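Local coordinates for putative metal binding protein (Coccidioides immitis, PDB 3CVG) that probably binds a metal ion or another small solute between two lobes of the periplasmic binding protein type, its physiological ligand not being established, at residues A[24-29]-A[79-84]; A[108-113]-A[217-222]; A[112-117]-A[141-146]; A[127-132]-A[145-150]. One frame throughout, in Å; residues are numbered along the deposited sequence.

Contact 1. Residues A[24-29]-A[79-84]; sequences IGNGGA and ITYSPV
I24 and G25 meet I79 at the carboxyl ends of two neighbouring parallel strands, 20-26 and 77-80, each running into a helix. They belong to one lobe of a fold of the periplasmic binding protein type. CG2 of I24 lies 4.4 Å from CG1 of I79, a loose apolar touch. At G25 the backbone takes over: N of I79 donates to O of G25 at 3.1 Å. On its other side the strand 20-26 bonds to strand 55-60, so it runs between two partners.

CB of N26 stands 4.1 Å from CB of I79. CG of N26 is anti to the backbone N (chi1 177°), which carries the amide past I79 and up to Y81, with CG 3.8 Å from OH of Y81. The amide plane and the phenol ring are 34° apart, while the two side chains cross at about a right angle.

G27 is the N-cap of the helix that begins at G28. V35 of helix 34-47 packs against N26 and A29, and F103 of strand 100-111 against A29 and I79. The bound calcium ion lies about 7 Å from G28. CG of Y81 lies beside its backbone N and anti to the carbonyl carbon, which helps carry the hydroxyl to the helix start. CB of A29 sits 3.8 Å from OH of Y81, and N of A29, close to the ring plane at its edge, donates to OH of Y81 at 3.1 Å with an N-H...O angle of 140°.

Contact 2. Residues A[108-113]-A[217-222]; sequences MLIGPP and DQMVIY
G111 and V220 form the antiparallel hydrogen-bonded pair between strands 100-111 and 220-224. N of V220 donates to O of G111 at 2.8 Å, and N of G111 returns a bond to O of V220 at 3.0 Å. Y222 N adds a third bond, to O of L109. I110 and I221 make the neighbouring non-hydrogen-bonded pair. The short strand segments run at 135° to each other, well twisted from exactly antiparallel.

The phenol of Y222 supplies the side-chain bond. Its OH donates to O of P112 at 2.8 Å, tilted 33° from the carbonyl plane. The ring edge passes G111, with CE2 only 3.5 Å from CA, and V220 of the same strand sets CG1 over one face, toward the rim.

The apolar contacts gather round the selenomethionines. The chain of M108 bends at chi3 (-80°), bringing CE back onto CG1 of I221 at 3.4 Å, tighter than usual. CE of M219 meets CG2 of I110 at 3.7 Å. Separately, CD of P113 lies 3.1 Å from O of Q218.

Strand 100-111 also bonds to strand 200-204, through M108 and I110. Helices 187-196 and 205-208 cover the selenomethionine face, with L191 on I110 and Y208 on I221.

Contact 3. Residues A[112-117]-A[141-146]; sequences PPSNPA and TKPPVR
P116 packing on T141, P143 and V145 is a contact between two loops rich in proline. One loop leads from strand 100-111 to helix 125-138, and the other from that helix to strand 147-149. The CA atoms of the two loops come closest at P116 and T141. There is no hydrogen bond between the loops, and the fit is packing of side chains, and of the P116 ring on a backbone oxygen.

P116 is the centre. Its CB is 3.1 Å from O of P143 and 3.6 Å from OG1 of T141. Those two oxygens are already joined: OG1 of T141 donates to O of P143 at 2.7 Å. The proline ring thus lies against a hydroxyl and a carbonyl that are bonded to each other. P143 follows a cis peptide bond, and its ring extends to S114, where CD stands 3.1 Å from OG. OG of S114 sits between the backbone N and the carbonyl carbon (chi1 52°), which points it at the ring. A type I turn from P112 to N115 bends the first loop here, closed by N of N115 on O of P112 at 3.0 Å.

CG2 of V145 completes the apolar patch, 3.8 Å from CB of P116 and 4.0 Å from CB of A117.

Strand 200-204 lies alongside: OH of Y200 bonds to OD1 of N115 and N of A117, and the side chain of Y200 touches P116. Helix 125-138 also packs here, through M132 on A117 and through A135 and A136 on V145.

Contact 4. Residues A[127-132]-A[145-150]; sequences DMFSKM and VRFLSR
M132 and F129 of helix 125-138 pack on F147 of strand 147-149, a helix-on-strand contact in the buried core of this lobe. It is made mostly of apolar side chains, with the carbonyl oxygens of M132 and R146 at its margin.

The selenomethionine M132 does most of the touching. Its chain is extended to SE and then bent (chi3 54°), which swings CE across to the edge of the F147 ring. CE lies 3.3 Å from CD1, near the ring plane, and 3.6 Å from CB of F147. The two side chains cross at about a right angle. F147 itself has CG anti to the backbone N (chi1 -179°), directing the ring at the helix.

F129, one turn earlier, meets the same ring obliquely. The centroids are 5.8 Å apart and the planes 57° apart; the closest atoms are CZ of F129 and CE1 of F147, at 4.2 Å. Nearer the backbone of M132, the CG1 branch of V145 comes to 3.7 Å from O of M132 and to 4.2 Å from CB of M132.

W164 of helix 155-166 stacks edge-to-face with both F129 and F147, so three rings cluster here. I202 of strand 200-204 touches both phenylalanines, and Y200 of the same strand touches M132.

How the contacts relate
Contacts 2, 3 and 4 cluster; contact 1 stands apart, its centre about 26 Å from those of contacts 2 and 4, though its nearest atoms come within about 8 Å of contact 4, without touching. Contact 2 meets contact 3 through the shared P112 and P113; OH of Y222 is 3.1 Å from CB of N115. Contact 3 meets contact 4 through the shared V145 and R146, and CB of A117 lies 3.9 Å from CG of M132. M128 joins contacts 2 and 4, with its SE 3.9 Å from CD2 of L109. The calcium ion is nearest contact 1; it lies about 11 Å from the M108 side chain and about 12 Å from that of F147, consistent with a site between the lobes.

Contact 1. Residues A[24-29]-A[79-84]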
loop_
_atom_site.group_PDB
_atom_site.type_symbol
_atom_site.label_atom_id
_atom_site.label_comp_id
_atom_site.label_asym_id
_atom_site.label_seq_id
_atom_site.Cartn_x
_atom_site.Cartn_y
_atom_site.Cartn_z
ATOM N N ILE A 24 16.197 -4.616 3.943
ATOM C CA ILE A 24 15.082 -4.151 3.125
ATOM C C ILE A 24 14.233 -3.100 3.832
ATOM O O ILE A 24 13.794 -3.304 4.964
ATOM C CB ILE A 24 14.140 -5.319 2.750
ATOM C CG1 ILE A 24 14.944 -6.504 2.217
ATOM C CG2 ILE A 24 13.144 -4.864 1.697
ATOM C CD1 ILE A 24 14.120 -7.771 2.053
ATOM N N GLY A 25 14.003 -1.981 3.154
ATOM C CA GLY A 25 13.179 -0.930 3.718
ATOM C C GLY A 25 11.807 -1.009 3.076
ATOM O O GLY A 25 11.688 -1.033 1.850
ATOM N N ASN A 26 10.763 -1.066 3.892
ATOM C CA ASN A 26 9.410 -1.152 3.363
ATOM C C ASN A 26 8.399 -0.822 4.442
ATOM O O ASN A 26 8.739 -0.740 5.621
ATOM C CB ASN A 26 9.137 -2.562 2.824
ATOM C CG ASN A 26 7.708 -2.730 2.325
ATOM O OD1 ASN A 26 7.258 -2.009 1.428
ATOM N ND2 ASN A 26 6.988 -3.680 2.907
ATOM N N GLY A 27 7.152 -0.634 4.032
ATOM C CA GLY A 27 6.117 -0.321 4.994
ATOM C C GLY A 27 5.065 -1.403 5.122
ATOM O O GLY A 27 5.144 -2.260 6.004
ATOM N N GLY A 28 4.091 -1.372 4.219
ATOM C CA GLY A 28 2.984 -2.315 4.248
ATOM C C GLY A 28 3.226 -3.809 4.124
ATOM O O GLY A 28 2.612 -4.591 4.854
ATOM N N ALA A 29 4.093 -4.216 3.203
ATOM C CA ALA A 29 4.363 -5.635 3.003
ATOM C C ALA A 29 5.040 -6.277 4.208
ATOM O O ALA A 29 4.830 -7.450 4.489
ATOM C CB ALA A 29 5.211 -5.833 1.759
ATOM N N ILE A 79 11.086 -1.786 -1.088
ATOM C CA ILE A 79 9.872 -2.065 -1.829
ATOM C C ILE A 79 9.076 -0.782 -1.658
ATOM O O ILE A 79 8.703 -0.400 -0.545
ATOM C CB ILE A 79 9.108 -3.265 -1.254
ATOM C CG1 ILE A 79 9.982 -4.518 -1.344
ATOM C CG2 ILE A 79 7.810 -3.479 -2.034
ATOM C CD1 ILE A 79 9.309 -5.781 -0.851
ATOM N N THR A 80 8.841 -0.104 -2.771
ATOM C CA THR A 80 8.137 1.162 -2.748
ATOM C C THR A 80 6.791 1.130 -3.461
ATOM O O THR A 80 6.482 0.187 -4.197
ATOM C CB THR A 80 9.039 2.247 -3.351
ATOM O OG1 THR A 80 9.485 1.830 -4.649
ATOM C CG2 THR A 80 10.259 2.455 -2.473
ATOM N N TYR A 81 5.998 2.175 -3.239
ATOM C CA TYR A 81 4.671 2.281 -3.825
ATOM C C TYR A 81 4.449 3.585 -4.586
ATOM O O TYR A 81 3.358 4.158 -4.530
ATOM C CB TYR A 81 3.628 2.165 -2.720
ATOM C CG TYR A 81 3.812 0.954 -1.830
ATOM C CD1 TYR A 81 3.153 -0.238 -2.099
ATOM C CD2 TYR A 81 4.641 1.012 -0.704
ATOM C CE1 TYR A 81 3.302 -1.346 -1.266
ATOM C CE2 TYR A 81 4.799 -0.089 0.132
ATOM C CZ TYR A 81 4.125 -1.261 -0.153
ATOM O OH TYR A 81 4.253 -2.337 0.688
ATOM N N SER A 82 5.469 4.061 -5.291
ATOM C CA SER A 82 5.325 5.296 -6.056
ATOM C C SER A 82 6.202 5.297 -7.310
ATOM O O SER A 82 7.383 5.637 -7.250
ATOM C CB SER A 82 5.677 6.507 -5.183
ATOM O OG SER A 82 5.592 7.714 -5.930
ATOM N N PRO A 83 5.635 4.899 -8.462
ATOM C CA PRO A 83 6.397 4.870 -9.717
ATOM C C PRO A 83 7.164 6.164 -10.019
ATOM O O PRO A 83 8.302 6.122 -10.499
ATOM C CB PRO A 83 5.320 4.572 -10.757
ATOM C CG PRO A 83 4.414 3.639 -10.019
ATOM C CD PRO A 83 4.295 4.306 -8.647
ATOM N N VAL A 84 6.561 7.317 -9.740
ATOM C CA VAL A 84 7.244 8.580 -10.018
ATOM C C VAL A 84 8.445 8.793 -9.107
ATOM O O VAL A 84 9.519 9.203 -9.567
ATOM C CB VAL A 84 6.302 9.801 -9.870
ATOM C CG1 VAL A 84 7.094 11.095 -10.070
ATOM C CG2 VAL A 84 5.189 9.724 -10.894
#

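Contact 2. Residues A[108-113]-A[217-222]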
loop_
_atom_site.group_PDB
_atom_site.type_symbol
_atom_site.label_atom_id
_atom_site.label_comp_id
_atom_site.label_asym_id
_atom_site.label_seq_id
_atom_site.Cartn_x
_atom_site.Cartn_y
_atom_site.Cartn_z
HETATM N N MSE A 108 -9.301 0.266 -1.588
HETATM C CA MSE A 108 -10.749 0.138 -1.689
HETATM C C MSE A 108 -11.451 1.294 -0.985
HETATM O O MSE A 108 -10.938 1.843 -0.001
HETATM C CB MSE A 108 -11.254 -1.209 -1.127
HETATM C CG MSE A 108 -10.458 -1.830 0.022
HETATM SE SE MSE A 108 -11.101 -3.657 0.468
HETATM C CE MSE A 108 -12.654 -3.209 1.525
ATOM N N LEU A 109 -12.597 1.693 -1.528
ATOM C CA LEU A 109 -13.403 2.750 -0.926
ATOM C C LEU A 109 -14.524 2.016 -0.211
ATOM O O LEU A 109 -15.269 1.252 -0.830
ATOM C CB LEU A 109 -13.998 3.670 -1.988
ATOM C CG LEU A 109 -14.952 4.733 -1.439
ATOM C CD1 LEU A 109 -14.182 5.707 -0.530
ATOM C CD2 LEU A 109 -15.614 5.467 -2.595
ATOM N N ILE A 110 -14.622 2.215 1.095
ATOM C CA ILE A 110 -15.663 1.559 1.866
ATOM C C ILE A 110 -16.471 2.629 2.601
ATOM O O ILE A 110 -16.000 3.753 2.789
ATOM C CB ILE A 110 -15.045 0.543 2.858
ATOM C CG1 ILE A 110 -14.237 1.264 3.942
ATOM C CG2 ILE A 110 -14.119 -0.414 2.109
ATOM C CD1 ILE A 110 -15.061 1.672 5.153
ATOM N N GLY A 111 -17.693 2.285 2.997
ATOM C CA GLY A 111 -18.535 3.238 3.700
ATOM C C GLY A 111 -19.635 2.527 4.471
ATOM O O GLY A 111 -19.760 1.303 4.389
ATOM N N PRO A 112 -20.456 3.268 5.230
ATOM C CA PRO A 112 -21.537 2.655 6.006
ATOM C C PRO A 112 -22.675 2.091 5.158
ATOM O O PRO A 112 -22.931 2.554 4.048
ATOM C CB PRO A 112 -22.000 3.800 6.904
ATOM C CG PRO A 112 -21.833 4.991 6.023
ATOM C CD PRO A 112 -20.479 4.738 5.361
ATOM N N PRO A 113 -23.370 1.067 5.676
ATOM C CA PRO A 113 -24.491 0.435 4.977
ATOM C C PRO A 113 -25.588 1.441 4.613
ATOM O O PRO A 113 -26.273 1.276 3.613
ATOM C CB PRO A 113 -24.979 -0.608 5.982
ATOM C CG PRO A 113 -23.719 -1.009 6.671
ATOM C CD PRO A 113 -23.019 0.313 6.893
ATOM N N ASP A 217 -19.375 -6.443 8.489
ATOM C CA ASP A 217 -20.811 -6.448 8.242
ATOM C C ASP A 217 -21.414 -5.073 8.518
ATOM O O ASP A 217 -22.555 -4.800 8.155
ATOM C CB ASP A 217 -21.494 -7.496 9.118
ATOM C CG ASP A 217 -21.366 -8.891 8.557
ATOM O OD1 ASP A 217 -21.887 -9.134 7.448
ATOM O OD2 ASP A 217 -20.747 -9.747 9.222
ATOM N N GLN A 218 -20.636 -4.210 9.161
ATOM C CA GLN A 218 -21.082 -2.859 9.488
ATOM C C GLN A 218 -20.561 -1.863 8.449
ATOM O O GLN A 218 -20.603 -0.644 8.646
ATOM C CB GLN A 218 -20.589 -2.490 10.893
ATOM C CG GLN A 218 -21.259 -3.316 11.997
ATOM C CD GLN A 218 -20.577 -3.173 13.343
ATOM O OE1 GLN A 218 -20.273 -2.063 13.783
ATOM N NE2 GLN A 218 -20.345 -4.297 14.013
HETATM N N MSE A 219 -20.075 -2.395 7.333
HETATM C CA MSE A 219 -19.554 -1.570 6.252
HETATM C C MSE A 219 -19.829 -2.216 4.898
HETATM O O MSE A 219 -20.145 -3.406 4.815
HETATM C CB MSE A 219 -18.043 -1.338 6.418
HETATM C CG MSE A 219 -17.223 -2.608 6.641
HETATM SE SE MSE A 219 -15.469 -2.520 5.775
HETATM C CE MSE A 219 -16.058 -2.947 3.995
ATOM N N VAL A 220 -19.698 -1.422 3.843
ATOM C CA VAL A 220 -19.928 -1.874 2.479
ATOM C C VAL A 220 -18.743 -1.497 1.593
ATOM O O VAL A 220 -18.189 -0.411 1.730
ATOM C CB VAL A 220 -21.205 -1.211 1.884
ATOM C CG1 VAL A 220 -21.281 -1.472 0.394
ATOM C CG2 VAL A 220 -22.460 -1.742 2.590
ATOM N N ILE A 221 -18.354 -2.396 0.691
ATOM C CA ILE A 221 -17.248 -2.113 -0.226
ATOM C C ILE A 221 -17.863 -1.466 -1.455
ATOM O O ILE A 221 -18.546 -2.134 -2.228
ATOM C CB ILE A 221 -16.512 -3.407 -0.669
ATOM C CG1 ILE A 221 -15.839 -4.056 0.535
ATOM C CG2 ILE A 221 -15.473 -3.087 -1.763
ATOM C CD1 ILE A 221 -15.294 -5.459 0.257
ATOM N N TYR A 222 -17.639 -0.168 -1.633
ATOM C CA TYR A 222 -18.200 0.533 -2.781
ATOM C C TYR A 222 -17.321 0.431 -4.022
ATOM O O TYR A 222 -17.801 0.583 -5.141
ATOM C CB TYR A 222 -18.470 1.997 -2.418
ATOM C CG TYR A 222 -19.605 2.134 -1.429
ATOM C CD1 TYR A 222 -20.925 1.921 -1.829
ATOM C CD2 TYR A 222 -19.359 2.397 -0.080
ATOM C CE1 TYR A 222 -21.970 1.952 -0.917
ATOM C CE2 TYR A 222 -20.405 2.432 0.846
ATOM C CZ TYR A 222 -21.707 2.205 0.415
ATOM O OH TYR A 222 -22.745 2.193 1.319
#

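Contact 3. Residues A[112-117]-A[141-146]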
loop_
_atom_site.group_PDB
_atom_site.type_symbol
_atom_site.label_atom_id
_atom_site.label_comp_id
_atom_site.label_asym_id
_atom_site.label_seq_id
_atom_site.Cartn_x
_atom_site.Cartn_y
_atom_site.Cartn_z
ATOM N N PRO A 112 -20.456 3.268 5.230
ATOM C CA PRO A 112 -21.537 2.655 6.006
ATOM C C PRO A 112 -22.675 2.091 5.158
ATOM O O PRO A 112 -22.931 2.554 4.048
ATOM C CB PRO A 112 -22.000 3.800 6.904
ATOM C CG PRO A 112 -21.833 4.991 6.023
ATOM C CD PRO A 112 -20.479 4.738 5.361
ATOM N N PRO A 113 -23.370 1.067 5.676
ATOM C CA PRO A 113 -24.491 0.435 4.977
ATOM C C PRO A 113 -25.588 1.441 4.613
ATOM O O PRO A 113 -26.273 1.276 3.613
ATOM C CB PRO A 113 -24.979 -0.608 5.982
ATOM C CG PRO A 113 -23.719 -1.009 6.671
ATOM C CD PRO A 113 -23.019 0.313 6.893
ATOM N N SER A 114 -25.745 2.485 5.420
ATOM C CA SER A 114 -26.770 3.498 5.156
ATOM C C SER A 114 -26.508 4.269 3.867
ATOM O O SER A 114 -27.422 4.862 3.298
ATOM C CB SER A 114 -26.873 4.475 6.333
ATOM O OG SER A 114 -25.604 5.010 6.669
ATOM N N ASN A 115 -25.253 4.273 3.422
ATOM C CA ASN A 115 -24.874 4.936 2.182
ATOM C C ASN A 115 -25.523 6.313 2.001
ATOM O O ASN A 115 -26.258 6.544 1.041
ATOM C CB ASN A 115 -25.230 4.007 1.006
ATOM C CG ASN A 115 -24.620 4.451 -0.309
ATOM O OD1 ASN A 115 -23.660 5.225 -0.338
ATOM N ND2 ASN A 115 -25.164 3.939 -1.412
ATOM N N PRO A 116 -25.257 7.252 2.925
ATOM C CA PRO A 116 -25.847 8.587 2.803
ATOM C C PRO A 116 -25.464 9.337 1.525
ATOM O O PRO A 116 -26.231 10.181 1.043
ATOM C CB PRO A 116 -25.382 9.291 4.083
ATOM C CG PRO A 116 -24.102 8.564 4.439
ATOM C CD PRO A 116 -24.484 7.130 4.173
ATOM N N ALA A 117 -24.294 9.023 0.968
ATOM C CA ALA A 117 -23.841 9.664 -0.260
ATOM C C ALA A 117 -24.540 9.038 -1.469
ATOM O O ALA A 117 -24.395 9.509 -2.599
ATOM C CB ALA A 117 -22.336 9.524 -0.403
ATOM N N THR A 141 -27.988 14.740 5.517
ATOM C CA THR A 141 -28.252 13.323 5.320
ATOM C C THR A 141 -28.100 12.628 6.656
ATOM O O THR A 141 -27.538 13.193 7.598
ATOM C CB THR A 141 -27.257 12.684 4.334
ATOM O OG1 THR A 141 -25.928 12.763 4.873
ATOM C CG2 THR A 141 -27.310 13.397 2.994
ATOM N N LYS A 142 -28.608 11.406 6.741
ATOM C CA LYS A 142 -28.495 10.648 7.972
ATOM C C LYS A 142 -27.899 9.275 7.691
ATOM O O LYS A 142 -28.517 8.440 7.041
ATOM C CB LYS A 142 -29.859 10.497 8.650
ATOM C CG LYS A 142 -29.745 10.052 10.106
ATOM C CD LYS A 142 -28.795 10.981 10.867
ATOM C CE LYS A 142 -27.873 10.205 11.791
ATOM N NZ LYS A 142 -26.849 11.084 12.407
ATOM N N PRO A 143 -26.668 9.038 8.163
ATOM C CA PRO A 143 -25.892 10.028 8.918
ATOM C C PRO A 143 -25.242 11.038 7.968
ATOM O O PRO A 143 -25.380 10.932 6.751
ATOM C CB PRO A 143 -24.867 9.164 9.638
ATOM C CG PRO A 143 -24.577 8.101 8.605
ATOM C CD PRO A 143 -25.960 7.745 8.102
ATOM N N PRO A 144 -24.554 12.054 8.512
ATOM C CA PRO A 144 -23.933 13.005 7.586
ATOM C C PRO A 144 -22.793 12.310 6.835
ATOM O O PRO A 144 -22.195 11.361 7.344
ATOM C CB PRO A 144 -23.436 14.114 8.512
ATOM C CG PRO A 144 -23.092 13.366 9.762
ATOM C CD PRO A 144 -24.260 12.407 9.912
ATOM N N VAL A 145 -22.512 12.768 5.621
ATOM C CA VAL A 145 -21.437 12.178 4.831
ATOM C C VAL A 145 -20.096 12.728 5.315
ATOM O O VAL A 145 -19.860 13.933 5.256
ATOM C CB VAL A 145 -21.607 12.514 3.337
ATOM C CG1 VAL A 145 -20.418 11.999 2.536
ATOM C CG2 VAL A 145 -22.905 11.901 2.820
ATOM N N ARG A 146 -19.246 11.844 5.829
ATOM C CA ARG A 146 -17.916 12.224 6.300
ATOM C C ARG A 146 -16.882 11.263 5.692
ATOM O O ARG A 146 -17.196 10.108 5.394
ATOM C CB ARG A 146 -17.861 12.195 7.837
ATOM C CG ARG A 146 -18.727 13.290 8.501
ATOM C CD ARG A 146 -18.807 13.115 10.010
ATOM N NE ARG A 146 -17.491 13.148 10.648
ATOM C CZ ARG A 146 -16.774 14.252 10.831
ATOM N NH1 ARG A 146 -17.242 15.428 10.425
ATOM N NH2 ARG A 146 -15.598 14.183 11.435
#

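Contact 4. Residues A[127-132]-A[145-150]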
loop_
_atom_site.group_PDB
_atom_site.type_symbol
_atom_site.label_atom_id
_atom_site.label_comp_id
_atom_site.label_asym_id
_atom_site.label_seq_id
_atom_site.Cartn_x
_atom_site.Cartn_y
_atom_site.Cartn_z
ATOM N N ASP A 127 -16.355 9.747 -9.890
ATOM C CA ASP A 127 -17.726 10.196 -9.727
ATOM C C ASP A 127 -18.231 9.896 -8.316
ATOM O O ASP A 127 -19.132 10.570 -7.819
ATOM C CB ASP A 127 -18.624 9.550 -10.786
ATOM C CG ASP A 127 -18.204 9.922 -12.205
ATOM O OD1 ASP A 127 -17.916 11.118 -12.440
ATOM O OD2 ASP A 127 -18.158 9.033 -13.087
HETATM N N MSE A 128 -17.656 8.886 -7.668
HETATM C CA MSE A 128 -18.059 8.560 -6.304
HETATM C C MSE A 128 -17.566 9.675 -5.396
HETATM O O MSE A 128 -18.283 10.127 -4.510
HETATM C CB MSE A 128 -17.470 7.214 -5.854
HETATM C CG MSE A 128 -18.259 6.016 -6.361
HETATM SE SE MSE A 128 -17.508 4.338 -5.834
HETATM C CE MSE A 128 -16.564 3.941 -7.459
ATOM N N PHE A 129 -16.336 10.122 -5.636
ATOM C CA PHE A 129 -15.764 11.204 -4.848
ATOM C C PHE A 129 -16.554 12.489 -5.071
ATOM O O PHE A 129 -16.810 13.229 -4.129
ATOM C CB PHE A 129 -14.284 11.398 -5.200
ATOM C CG PHE A 129 -13.364 10.553 -4.365
ATOM C CD1 PHE A 129 -13.353 9.166 -4.503
ATOM C CD2 PHE A 129 -12.572 11.136 -3.374
ATOM C CE1 PHE A 129 -12.574 8.370 -3.662
ATOM C CE2 PHE A 129 -11.792 10.343 -2.526
ATOM C CZ PHE A 129 -11.795 8.963 -2.672
ATOM N N SER A 130 -16.960 12.741 -6.312
ATOM C CA SER A 130 -17.754 13.929 -6.619
ATOM C C SER A 130 -19.077 13.883 -5.849
ATOM O O SER A 130 -19.533 14.890 -5.298
ATOM C CB SER A 130 -18.041 14.000 -8.121
ATOM O OG SER A 130 -18.999 15.011 -8.409
ATOM N N LYS A 131 -19.684 12.702 -5.812
ATOM C CA LYS A 131 -20.955 12.503 -5.120
ATOM C C LYS A 131 -20.819 12.703 -3.606
ATOM O O LYS A 131 -21.665 13.349 -2.982
ATOM C CB LYS A 131 -21.485 11.094 -5.413
ATOM C CG LYS A 131 -22.999 11.002 -5.496
ATOM C CD LYS A 131 -23.417 9.682 -6.135
ATOM C CE LYS A 131 -24.914 9.616 -6.388
ATOM N NZ LYS A 131 -25.274 8.405 -7.183
HETATM N N MSE A 132 -19.772 12.138 -3.011
HETATM C CA MSE A 132 -19.560 12.302 -1.577
HETATM C C MSE A 132 -19.397 13.780 -1.237
HETATM O O MSE A 132 -20.005 14.275 -0.289
HETATM C CB MSE A 132 -18.314 11.530 -1.113
HETATM C CG MSE A 132 -18.532 10.022 -0.902
HETATM SE SE MSE A 132 -16.960 9.073 -0.218
HETATM C CE MSE A 132 -16.612 10.172 1.331
ATOM N N VAL A 145 -22.512 12.768 5.621
ATOM C CA VAL A 145 -21.437 12.178 4.831
ATOM C C VAL A 145 -20.096 12.728 5.315
ATOM O O VAL A 145 -19.860 13.933 5.256
ATOM C CB VAL A 145 -21.607 12.514 3.337
ATOM C CG1 VAL A 145 -20.418 11.999 2.536
ATOM C CG2 VAL A 145 -22.905 11.901 2.820
ATOM N N ARG A 146 -19.246 11.844 5.829
ATOM C CA ARG A 146 -17.916 12.224 6.300
ATOM C C ARG A 146 -16.882 11.263 5.692
ATOM O O ARG A 146 -17.196 10.108 5.394
ATOM C CB ARG A 146 -17.861 12.195 7.837
ATOM C CG ARG A 146 -18.727 13.290 8.501
ATOM C CD ARG A 146 -18.807 13.115 10.010
ATOM N NE ARG A 146 -17.491 13.148 10.648
ATOM C CZ ARG A 146 -16.774 14.252 10.831
ATOM N NH1 ARG A 146 -17.242 15.428 10.425
ATOM N NH2 ARG A 146 -15.598 14.183 11.435
ATOM N N PHE A 147 -15.662 11.754 5.482
ATOM C CA PHE A 147 -14.589 10.949 4.898
ATOM C C PHE A 147 -13.388 10.933 5.837
ATOM O O PHE A 147 -12.884 11.999 6.206
ATOM C CB PHE A 147 -14.157 11.542 3.553
ATOM C CG PHE A 147 -13.077 10.761 2.877
ATOM C CD1 PHE A 147 -13.392 9.695 2.045
ATOM C CD2 PHE A 147 -11.738 11.056 3.114
ATOM C CE1 PHE A 147 -12.390 8.936 1.455
ATOM C CE2 PHE A 147 -10.730 10.295 2.524
ATOM C CZ PHE A 147 -11.066 9.237 1.695
ATOM N N LEU A 148 -12.921 9.737 6.199
ATOM C CA LEU A 148 -11.781 9.601 7.108
ATOM C C LEU A 148 -10.432 9.524 6.398
ATOM O O LEU A 148 -10.185 8.637 5.571
ATOM C CB LEU A 148 -11.948 8.368 8.016
ATOM C CG LEU A 148 -11.011 8.232 9.233
ATOM C CD1 LEU A 148 -11.703 7.404 10.301
ATOM C CD2 LEU A 148 -9.659 7.592 8.858
ATOM N N SER A 149 -9.559 10.463 6.734
ATOM C CA SER A 149 -8.220 10.523 6.166
ATOM C C SER A 149 -7.182 10.266 7.255
ATOM O O SER A 149 -7.242 10.853 8.339
ATOM C CB SER A 149 -7.977 11.896 5.524
ATOM O OG SER A 149 -6.599 12.113 5.251
ATOM N N ARG A 150 -6.235 9.378 6.975
ATOM C CA ARG A 150 -5.176 9.096 7.935
ATOM C C ARG A 150 -4.227 10.298 8.057
ATOM O O ARG A 150 -3.469 10.398 9.027
ATOM C CB ARG A 150 -4.434 7.821 7.541
ATOM C CG ARG A 150 -5.238 6.561 7.885
ATOM C CD ARG A 150 -4.611 5.307 7.302
ATOM N NE ARG A 150 -3.208 5.185 7.676
ATOM C CZ ARG A 150 -2.303 4.533 6.957
ATOM N NH1 ARG A 150 -2.659 3.937 5.825
ATOM N NH2 ARG A 150 -1.039 4.492 7.359
#